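Local atomic coordinates of CBS domain-containing protein CBSX1, chloroplastic (Arabidopsis thaliana, PDB entry 4GQV), a protein that probably binds chloroplast thioredoxins through its pair of CBS domains and so takes part in redox regulation. Residues 108-113 / 131-136; 20-25 / 41-46; 28-33 / 58-63; 10-15 / 145-150. One frame throughout, in Å; residues are numbered along the deposited sequence.

Interaction 1. Residues 108-113 / 131-136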
# COMPACT_ATOMS: atom_id res chain seq x y z
N ALA A 108 1.28 -16.17 12.86
CA ALA A 108 1.43 -17.35 12.01
C ALA A 108 0.83 -17.22 10.59
O ALA A 108 -0.14 -17.89 10.26
CB ALA A 108 0.88 -18.55 12.71
N PRO A 109 1.41 -16.37 9.74
CA PRO A 109 0.90 -16.18 8.39
C PRO A 109 1.59 -17.07 7.35
O PRO A 109 2.62 -17.69 7.65
CB PRO A 109 1.26 -14.74 8.10
CG PRO A 109 2.55 -14.55 8.82
CD PRO A 109 2.51 -15.43 10.04
N LEU A 110 1.03 -17.11 6.15
CA LEU A 110 1.62 -17.83 5.02
C LEU A 110 3.02 -17.28 4.72
O LEU A 110 3.24 -16.07 4.68
CB LEU A 110 0.71 -17.70 3.80
CG LEU A 110 1.02 -18.42 2.50
CD1 LEU A 110 1.02 -19.94 2.68
CD2 LEU A 110 -0.04 -18.01 1.48
N VAL A 111 3.95 -18.20 4.51
CA VAL A 111 5.37 -17.88 4.55
C VAL A 111 6.09 -18.49 3.35
O VAL A 111 5.74 -19.59 2.91
CB VAL A 111 5.95 -18.41 5.90
CG1 VAL A 111 7.39 -18.81 5.81
CG2 VAL A 111 5.72 -17.39 7.00
N VAL A 112 7.07 -17.78 2.79
CA VAL A 112 7.97 -18.41 1.82
C VAL A 112 9.44 -18.43 2.24
O VAL A 112 9.83 -17.83 3.26
CB VAL A 112 7.85 -17.79 0.40
CG1 VAL A 112 6.42 -17.96 -0.14
CG2 VAL A 112 8.27 -16.32 0.43
N GLU A 113 10.24 -19.14 1.44
CA GLU A 113 11.69 -19.23 1.67
C GLU A 113 12.45 -18.42 0.63
O GLU A 113 11.86 -17.90 -0.32
CB GLU A 113 12.14 -20.69 1.60
CG GLU A 113 11.17 -21.69 2.22
CD GLU A 113 11.35 -21.83 3.71
OE1 GLU A 113 12.52 -21.85 4.16
OE2 GLU A 113 10.34 -21.92 4.44
N ARG A 131 -0.56 -9.20 -0.84
CA ARG A 131 0.31 -8.29 -1.58
C ARG A 131 1.74 -8.45 -1.10
O ARG A 131 2.67 -7.99 -1.74
CB ARG A 131 -0.13 -6.85 -1.38
CG ARG A 131 -1.22 -6.37 -2.30
CD ARG A 131 -0.85 -5.02 -2.84
NE ARG A 131 -1.77 -4.58 -3.88
CZ ARG A 131 -2.84 -3.82 -3.65
NH1 ARG A 131 -3.13 -3.41 -2.43
NH2 ARG A 131 -3.62 -3.47 -4.66
N ARG A 132 1.89 -9.08 0.05
CA ARG A 132 3.19 -9.28 0.69
C ARG A 132 3.26 -10.75 1.10
O ARG A 132 2.23 -11.39 1.22
CB ARG A 132 3.31 -8.35 1.93
CG ARG A 132 2.96 -6.87 1.60
CD ARG A 132 3.08 -5.93 2.80
NE ARG A 132 1.85 -5.18 3.07
CZ ARG A 132 1.49 -4.75 4.28
NH1 ARG A 132 2.26 -5.00 5.32
NH2 ARG A 132 0.36 -4.08 4.45
N LEU A 133 4.48 -11.27 1.25
CA LEU A 133 4.72 -12.57 1.89
C LEU A 133 6.06 -12.49 2.58
O LEU A 133 7.04 -12.11 1.98
CB LEU A 133 4.76 -13.72 0.89
CG LEU A 133 3.46 -14.11 0.17
CD1 LEU A 133 3.72 -15.24 -0.83
CD2 LEU A 133 2.36 -14.49 1.16
N PRO A 134 6.10 -12.84 3.87
CA PRO A 134 7.39 -12.84 4.55
C PRO A 134 8.28 -13.98 4.05
O PRO A 134 7.80 -15.07 3.73
CB PRO A 134 7.02 -13.02 6.02
CG PRO A 134 5.64 -13.59 6.02
CD PRO A 134 4.97 -13.13 4.77
N VAL A 135 9.57 -13.70 3.99
CA VAL A 135 10.57 -14.68 3.63
C VAL A 135 11.40 -14.99 4.85
O VAL A 135 11.92 -14.08 5.50
CB VAL A 135 11.52 -14.16 2.55
CG1 VAL A 135 12.36 -15.34 1.98
CG2 VAL A 135 10.74 -13.42 1.44
N VAL A 136 11.48 -16.26 5.19
CA VAL A 136 12.24 -16.66 6.37
C VAL A 136 13.24 -17.78 6.01
O VAL A 136 13.13 -18.42 4.96
CB VAL A 136 11.32 -17.19 7.46
CG1 VAL A 136 10.14 -16.26 7.70
CG2 VAL A 136 10.82 -18.56 7.08

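Interaction 2. Residues 20-25 / 41-46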
# COMPACT_ATOMS: atom_id res chain seq x y z
N VAL A 20 8.38 -4.76 13.42
CA VAL A 20 8.05 -4.32 14.77
C VAL A 20 8.14 -5.53 15.65
O VAL A 20 8.28 -6.63 15.16
CB VAL A 20 6.61 -3.68 14.90
CG1 VAL A 20 6.52 -2.32 14.22
CG2 VAL A 20 5.51 -4.62 14.43
N LYS A 21 8.03 -5.34 16.96
CA LYS A 21 8.02 -6.49 17.85
C LYS A 21 6.67 -6.52 18.49
O LYS A 21 5.93 -5.53 18.39
CB LYS A 21 9.11 -6.36 18.91
CG LYS A 21 10.50 -6.26 18.32
CD LYS A 21 11.42 -7.32 18.88
CE LYS A 21 12.84 -7.05 18.42
NZ LYS A 21 13.23 -5.64 18.70
N PRO A 22 6.31 -7.62 19.16
CA PRO A 22 5.04 -7.59 19.90
C PRO A 22 5.06 -6.56 21.06
O PRO A 22 3.99 -6.21 21.56
CB PRO A 22 4.92 -9.01 20.47
CG PRO A 22 5.91 -9.83 19.73
CD PRO A 22 7.00 -8.92 19.29
N THR A 23 6.25 -6.11 21.46
CA THR A 23 6.41 -5.11 22.53
C THR A 23 6.22 -3.71 21.99
O THR A 23 6.13 -2.76 22.76
CB THR A 23 7.83 -5.14 23.18
OG1 THR A 23 8.83 -4.93 22.17
CG2 THR A 23 8.07 -6.43 23.89
N THR A 24 6.21 -3.57 20.67
CA THR A 24 5.97 -2.26 20.09
C THR A 24 4.55 -1.81 20.44
O THR A 24 3.62 -2.62 20.40
CB THR A 24 6.21 -2.29 18.59
OG1 THR A 24 7.56 -2.72 18.36
CG2 THR A 24 6.00 -0.93 17.95
N THR A 25 4.40 -0.53 20.82
CA THR A 25 3.08 0.05 21.12
C THR A 25 2.38 0.44 19.83
O THR A 25 3.04 0.74 18.83
CB THR A 25 3.18 1.34 21.99
OG1 THR A 25 3.75 2.40 21.21
CG2 THR A 25 4.02 1.13 23.24
N PHE A 41 3.49 -4.30 8.84
CA PHE A 41 4.84 -4.79 9.01
C PHE A 41 4.75 -6.25 9.38
O PHE A 41 3.72 -6.69 9.93
CB PHE A 41 5.59 -4.12 10.20
CG PHE A 41 5.12 -2.74 10.56
CD1 PHE A 41 5.93 -1.65 10.33
CD2 PHE A 41 3.90 -2.54 11.18
CE1 PHE A 41 5.53 -0.37 10.68
CE2 PHE A 41 3.48 -1.25 11.52
CZ PHE A 41 4.31 -0.18 11.28
N PRO A 42 5.82 -6.99 9.12
CA PRO A 42 6.15 -8.21 9.84
C PRO A 42 6.52 -7.89 11.30
O PRO A 42 6.99 -6.79 11.65
CB PRO A 42 7.37 -8.76 9.08
CG PRO A 42 8.04 -7.55 8.60
CD PRO A 42 6.93 -6.58 8.23
N VAL A 43 6.26 -8.87 12.14
CA VAL A 43 6.39 -8.77 13.58
C VAL A 43 7.33 -9.88 14.02
O VAL A 43 6.99 -11.06 13.85
CB VAL A 43 5.04 -8.94 14.31
CG1 VAL A 43 5.20 -8.58 15.81
CG2 VAL A 43 3.94 -8.10 13.67
N ILE A 44 8.48 -9.48 14.58
CA ILE A 44 9.52 -10.40 15.00
C ILE A 44 9.68 -10.46 16.52
O ILE A 44 9.38 -9.48 17.21
CB ILE A 44 10.90 -10.03 14.39
CG1 ILE A 44 11.26 -8.59 14.73
CG2 ILE A 44 10.91 -10.22 12.87
CD1 ILE A 44 12.55 -8.11 14.07
N ASP A 45 10.12 -11.60 17.04
CA ASP A 45 10.51 -11.67 18.44
C ASP A 45 11.97 -11.21 18.58
O ASP A 45 12.52 -10.64 17.63
CB ASP A 45 10.19 -13.02 19.11
CG ASP A 45 11.12 -14.16 18.70
OD1 ASP A 45 10.85 -15.28 19.18
OD2 ASP A 45 12.10 -13.96 17.94
N GLU A 46 12.60 -11.43 19.73
CA GLU A 46 13.95 -10.90 19.96
C GLU A 46 14.98 -11.66 19.14
O GLU A 46 16.04 -11.14 18.81
CB GLU A 46 14.33 -10.94 21.44
CG GLU A 46 13.30 -10.34 22.37
CD GLU A 46 13.01 -8.89 22.03
OE1 GLU A 46 13.92 -8.20 21.52
OE2 GLU A 46 11.86 -8.44 22.28

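Interaction 3. Residues 28-33 / 58-63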
# COMPACT_ATOMS: atom_id res chain seq x y z
N GLU A 28 3.73 3.59 18.44
CA GLU A 28 5.02 3.43 17.78
C GLU A 28 4.80 2.89 16.37
O GLU A 28 5.45 3.31 15.42
CB GLU A 28 5.90 2.45 18.53
CG GLU A 28 6.47 2.92 19.84
CD GLU A 28 7.50 1.94 20.36
OE1 GLU A 28 7.20 1.22 21.33
OE2 GLU A 28 8.61 1.89 19.78
N ALA A 29 3.87 1.95 16.25
CA ALA A 29 3.61 1.30 14.97
C ALA A 29 2.92 2.27 14.02
O ALA A 29 3.29 2.37 12.85
CB ALA A 29 2.77 0.05 15.18
N LEU A 30 1.94 3.01 14.54
CA LEU A 30 1.26 4.04 13.76
C LEU A 30 2.25 5.08 13.25
O LEU A 30 2.18 5.53 12.10
CB LEU A 30 0.16 4.70 14.58
CG LEU A 30 -1.13 3.88 14.67
CD1 LEU A 30 -2.03 4.38 15.79
CD2 LEU A 30 -1.87 3.91 13.35
N GLU A 31 3.20 5.44 14.11
CA GLU A 31 4.26 6.36 13.73
C GLU A 31 5.06 5.76 12.58
O GLU A 31 5.18 6.36 11.50
CB GLU A 31 5.16 6.66 14.93
CG GLU A 31 5.92 8.00 14.83
CD GLU A 31 5.93 8.77 16.15
OE1 GLU A 31 5.06 8.48 17.01
OE2 GLU A 31 6.79 9.66 16.34
N LEU A 32 5.59 4.55 12.80
CA LEU A 32 6.39 3.84 11.81
C LEU A 32 5.70 3.77 10.45
O LEU A 32 6.34 4.01 9.41
CB LEU A 32 6.76 2.44 12.31
CG LEU A 32 7.88 2.39 13.36
CD1 LEU A 32 8.05 1.00 13.97
CD2 LEU A 32 9.21 2.86 12.79
N LEU A 33 4.40 3.49 10.46
CA LEU A 33 3.60 3.48 9.24
C LEU A 33 3.57 4.85 8.60
O LEU A 33 3.72 4.96 7.38
CB LEU A 33 2.17 3.05 9.51
CG LEU A 33 1.85 1.60 9.87
CD1 LEU A 33 0.36 1.43 10.11
CD2 LEU A 33 2.32 0.66 8.77
N ASP A 58 -5.61 -3.53 11.63
CA ASP A 58 -5.46 -4.15 12.94
C ASP A 58 -5.15 -3.10 13.99
O ASP A 58 -5.72 -3.13 15.08
CB ASP A 58 -4.34 -5.18 12.91
CG ASP A 58 -4.62 -6.30 11.96
OD1 ASP A 58 -5.41 -7.19 12.33
OD2 ASP A 58 -4.05 -6.30 10.84
N LEU A 59 -4.26 -2.18 13.65
CA LEU A 59 -3.86 -1.11 14.55
C LEU A 59 -5.03 -0.24 14.99
O LEU A 59 -5.18 0.05 16.17
CB LEU A 59 -2.78 -0.24 13.90
CG LEU A 59 -1.33 -0.60 14.23
CD1 LEU A 59 -1.22 -2.04 14.71
CD2 LEU A 59 -0.43 -0.37 13.03
N LEU A 60 -5.86 0.17 14.03
CA LEU A 60 -6.95 1.03 14.35
C LEU A 60 -8.24 0.31 14.73
O LEU A 60 -9.31 0.85 14.56
CB LEU A 60 -7.17 1.98 13.20
CG LEU A 60 -5.95 2.78 12.82
CD1 LEU A 60 -5.88 2.90 11.33
CD2 LEU A 60 -6.04 4.16 13.43
N ALA A 61 -8.12 -0.93 15.19
CA ALA A 61 -9.27 -1.76 15.53
C ALA A 61 -10.49 -1.51 14.67
O ALA A 61 -11.50 -1.08 15.16
CB ALA A 61 -9.65 -1.64 16.97
N LEU A 62 -10.41 -1.83 13.39
CA LEU A 62 -11.45 -1.47 12.46
C LEU A 62 -12.39 -2.59 12.16
O LEU A 62 -12.07 -3.74 12.36
CB LEU A 62 -10.84 -0.97 11.17
CG LEU A 62 -9.90 0.20 11.39
CD1 LEU A 62 -8.79 0.26 10.37
CD2 LEU A 62 -10.68 1.50 11.46
N ASP A 63 -13.56 -2.23 11.66
CA ASP A 63 -14.55 -3.21 11.25
C ASP A 63 -15.90 -2.54 11.00
O ASP A 63 -16.12 -1.40 11.39
CB ASP A 63 -14.68 -4.29 12.29

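Interaction 4. Residues 10-15 / 145-150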
# COMPACT_ATOMS: atom_id res chain seq x y z
N PHE A 10 14.69 -11.40 -5.58
CA PHE A 10 13.83 -10.27 -5.89
C PHE A 10 13.15 -9.66 -4.68
O PHE A 10 12.48 -8.64 -4.79
CB PHE A 10 12.79 -10.65 -6.92
CG PHE A 10 13.34 -10.75 -8.29
CD1 PHE A 10 13.69 -9.61 -8.99
CD2 PHE A 10 13.50 -11.99 -8.90
CE1 PHE A 10 14.19 -9.70 -10.28
CE2 PHE A 10 13.99 -12.08 -10.18
CZ PHE A 10 14.34 -10.95 -10.87
N MET A 11 13.35 -10.28 -3.53
CA MET A 11 12.67 -9.85 -2.33
C MET A 11 13.22 -8.54 -1.80
O MET A 11 14.35 -8.12 -2.10
CB MET A 11 12.73 -10.94 -1.26
CG MET A 11 14.11 -11.43 -0.96
SD MET A 11 14.21 -12.44 0.50
CE MET A 11 15.75 -11.88 1.23
N THR A 12 12.39 -7.88 -1.00
CA THR A 12 12.83 -6.80 -0.17
C THR A 12 13.72 -7.39 0.94
O THR A 12 13.23 -8.04 1.88
CB THR A 12 11.60 -6.05 0.41
OG1 THR A 12 10.79 -5.57 -0.68
CG2 THR A 12 12.03 -4.88 1.30
N LYS A 13 15.02 -7.16 0.81
CA LYS A 13 16.01 -7.74 1.72
C LYS A 13 15.92 -7.18 3.13
O LYS A 13 15.31 -6.15 3.36
CB LYS A 13 17.43 -7.54 1.18
CG LYS A 13 17.59 -7.92 -0.27
CD LYS A 13 18.61 -9.01 -0.46
CE LYS A 13 18.23 -9.95 -1.61
NZ LYS A 13 17.64 -9.19 -2.75
N LYS A 14 16.57 -7.88 4.05
CA LYS A 14 16.52 -7.54 5.47
C LYS A 14 16.97 -6.12 5.79
O LYS A 14 16.48 -5.51 6.74
CB LYS A 14 17.32 -8.57 6.30
CG LYS A 14 17.38 -8.27 7.80
CD LYS A 14 17.94 -9.42 8.61
CE LYS A 14 18.25 -8.96 10.02
NZ LYS A 14 18.85 -10.03 10.88
N GLU A 15 17.90 -5.58 5.00
CA GLU A 15 18.42 -4.24 5.25
C GLU A 15 17.33 -3.18 5.13
O GLU A 15 17.19 -2.32 6.00
CB GLU A 15 19.58 -3.90 4.31
CG GLU A 15 20.88 -4.65 4.60
CD GLU A 15 20.78 -6.15 4.38
OE1 GLU A 15 19.78 -6.61 3.79
OE2 GLU A 15 21.71 -6.88 4.79
N ILE A 145 10.98 -9.92 2.67
CA ILE A 145 9.58 -9.96 2.27
C ILE A 145 9.51 -9.85 0.74
O ILE A 145 10.30 -9.13 0.12
CB ILE A 145 8.76 -8.82 2.95
CG1 ILE A 145 8.50 -9.14 4.42
CG2 ILE A 145 7.46 -8.60 2.26
CD1 ILE A 145 7.49 -8.24 5.08
N ILE A 146 8.60 -10.60 0.13
CA ILE A 146 8.32 -10.45 -1.28
C ILE A 146 6.91 -9.90 -1.52
O ILE A 146 5.89 -10.50 -1.15
CB ILE A 146 8.49 -11.76 -2.05
CG1 ILE A 146 8.03 -11.58 -3.50
CG2 ILE A 146 7.74 -12.92 -1.37
CD1 ILE A 146 9.14 -11.21 -4.43
N THR A 147 6.86 -8.74 -2.15
CA THR A 147 5.60 -8.11 -2.47
C THR A 147 5.25 -8.34 -3.94
O THR A 147 6.12 -8.68 -4.74
CB THR A 147 5.64 -6.62 -2.15
OG1 THR A 147 5.90 -5.90 -3.35
CG2 THR A 147 6.74 -6.34 -1.16
N ARG A 148 3.98 -8.18 -4.28
CA ARG A 148 3.49 -8.25 -5.65
C ARG A 148 4.22 -7.21 -6.52
O ARG A 148 4.46 -7.43 -7.71
CB ARG A 148 1.96 -7.98 -5.66
CG ARG A 148 1.24 -8.15 -6.99
CD ARG A 148 -0.25 -7.79 -6.87
NE ARG A 148 -1.01 -8.82 -6.16
CZ ARG A 148 -2.24 -8.66 -5.67
NH1 ARG A 148 -2.87 -7.49 -5.81
NH2 ARG A 148 -2.83 -9.66 -5.03
N GLY A 149 4.57 -6.08 -5.90
CA GLY A 149 5.42 -5.09 -6.52
C GLY A 149 6.74 -5.72 -6.96
O GLY A 149 7.08 -5.67 -8.13
N ASN A 150 7.48 -6.29 -6.02
CA ASN A 150 8.74 -6.95 -6.31
C ASN A 150 8.61 -7.96 -7.46
O ASN A 150 9.47 -8.04 -8.34
CB ASN A 150 9.25 -7.65 -5.04
CG ASN A 150 9.65 -6.66 -3.96
OD1 ASN A 150 9.96 -5.51 -4.26
ND2 ASN A 150 9.66 -7.11 -2.71

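Interaction 1. Residues 108-113 / 131-136
Val-112 meets Val-135 in a single backbone bridge, and both of its hydrogen bonds are made by Val-112. Its N donates to Pro-134 O at 3.0 Å, and its O accepts from Val-136 N, also at 3.0 Å. The same oxygen is also approached by the Val-135 CA-H (Val-135 CA to Val-112 O 3.3 Å), so two hydrogens converge on it. The two backbones then part, their directions differing by 60°. Val-135 is worth following outward. Its CB stands over Val-112 O. From there CG1, placed opposite the backbone N (chi1 -168°), presses on the carbonyl carbon of Glu-113 at 3.4 Å, while CG2 turns to the other side and meets Val-112 CG2 at 3.9 Å. Helix 118-127 fills most of the chain between the segments, so the pairing corresponds to the beta-alpha-beta step of the second CBS domain, with its first strand reduced to one bridge. Val-111 works on another part of the contact: CG1 crosses Val-136 CG2 at 3.7 Å, and CG2 meets the Pro-134 ring at CG, 3.9 Å away. Leu-50 of strand 50-55 adds itself to this patch. Leu-133 sends CD1 against Val-112 CG1 at 3.9 Å and CD2 toward Leu-110, with Ile-124 of helix 118-127 beside them.

Interaction 2. Residues 20-25 / 41-46
The bridge between Val-20 and Val-43 belongs to the beta-alpha-beta step of the first CBS domain, in which the chain leaves through helix 26-36 and returns as strand 40-44. Val-20 N donates to Pro-42 O at 3.0 Å, and Val-20 O receives Ile-44 N at 2.9 Å. The Val-20 side chain splits its work. CG1, opposite the carbonyl carbon (chi1 -70°), sits squarely over one face of the Phe-41 ring, 3.9 Å from the centroid and 7° off the normal, a CH-pi contact. CG2 meets Val-43 CG2 at 3.9 Å. Past the bridge, Pro-22 CD rests 3.2 Å from Ile-44 O, and the chain makes a type I turn from Lys-21 to Thr-24, pinned by Lys-21 N donating to Thr-24 OG1 at 3.0 Å. The Lys-21 chain bends at chi2 and chi4, lays CD beside Ile-44 O and ends in a long salt bridge, NZ to Glu-46 OE1 3.9 Å. A methionine in its place would probably leave the Glu-46 carboxylate without this charge partner. Phe-41 also packs on Ala-29, Leu-32 and Leu-33 of helix 26-36, Val-43 on Val-54 of strand 50-55, and Pro-42 reaches Leu-142 and Ile-145 in strand 142-145 of the other CBS domain.

Interaction 3. Residues 28-33 / 58-63
Leu-59 drives its CD2 methyl between Ala-29 and Leu-33, one helical turn apart on helix 26-36, and this is where the contact is tight. Leu-33 CD1 and Leu-59 CD2 come tip to tip at 3.5 Å, close for two methyls, while Ala-29 CB meets the same CD2 at 3.9 Å. Alanine's short side chain allows the leucine to come this near. Leu-59 pays something for the fit: chi1 of -95° and chi2 of 21° both lie well off the staggered positions, which suggests a side chain squeezed into its place. The other half of the contact is slacker. Leu-30 CD2 touches Leu-59 CB at 4.3 Å and, crossing obliquely, Leu-60 CD2 at 4.2 Å. Here the second subunit takes over, since its Val-152 packs on both Leu-30 and Leu-60, so this edge looks onto the dimer partner. Glu-28 and Glu-31, on the outer side of helix 26-36, face solvent and have no part in the contact. Just beyond Leu-60 the short helix 56-59 ends in a Schellman motif: Ala-61, with positive phi, is the C-prime residue, Leu-62 N reaches back to Tyr-57 O and Ala-61 N to Asp-58 O. Helix 26-36 and the end of helix 56-59 meet only through aliphatic carbons, with no hydrogen bond or ion pair between the segments, so what this contact adds is probably shape fit and the burial of apolar surface.

Interaction 4. Residues 10-15 / 145-150
Thr-12 and Ile-145 form an antiparallel hydrogen-bonded pair. Thr-12 N donates to Ile-145 O at 2.7 Å, a short bond bent to 137° at the hydrogen, and Ile-145 N returns to Thr-12 O at 3.0 Å. Close by, Thr-147 stands at the N-cap of helix 148-156 and its OG1 accepts from Asn-150 N at 3.1 Å, which fixes the first turn next to the strand. The Asn-150 side chain leaves that turn toward Thr-12: CB lies 3.4 Å from Phe-10 O, and the amide end crosses the Thr-12 side chain at about a right angle, beside its hydroxyl. With an alanine here, the Thr-12 hydroxyl is likely to lose its polar neighbour from the helix and face a gap. Further out, Met-11 CB rests 3.3 Å from Ile-145 O, and looser apolar contacts follow, Met-11 CB to Ile-146 CB at 4.4 Å and Phe-10 CB to Ile-146 CD1 at 4.5 Å. Ile-146 continues into Leu-118 and Leu-125 of helix 118-127. Strand 12-13, from the start of the first CBS domain, thereby edges the sheet of the second, an exchange characteristic of paired CBS domains.

In the fold
From the N terminus, interaction 4 opens first, at 10-15, and closes last, at 145-150, so its long loop encloses the other three. Interaction 2 opens at 20-25 and interaction 3 at 28-33. The chain then closes interaction 2 at 41-46 and interaction 3 at 58-63, so the two cross, and they touch through Phe-41 against helix 26-36. Interaction 1 follows in series, a separate loop from 108-113 to 131-136. Interactions 2 and 3 hold the first CBS domain together, interaction 1 the second, and interaction 4 joins the two. Strand 106-107 makes the reciprocal crossing, lying beside strand 50-55 in the first domain's sheet.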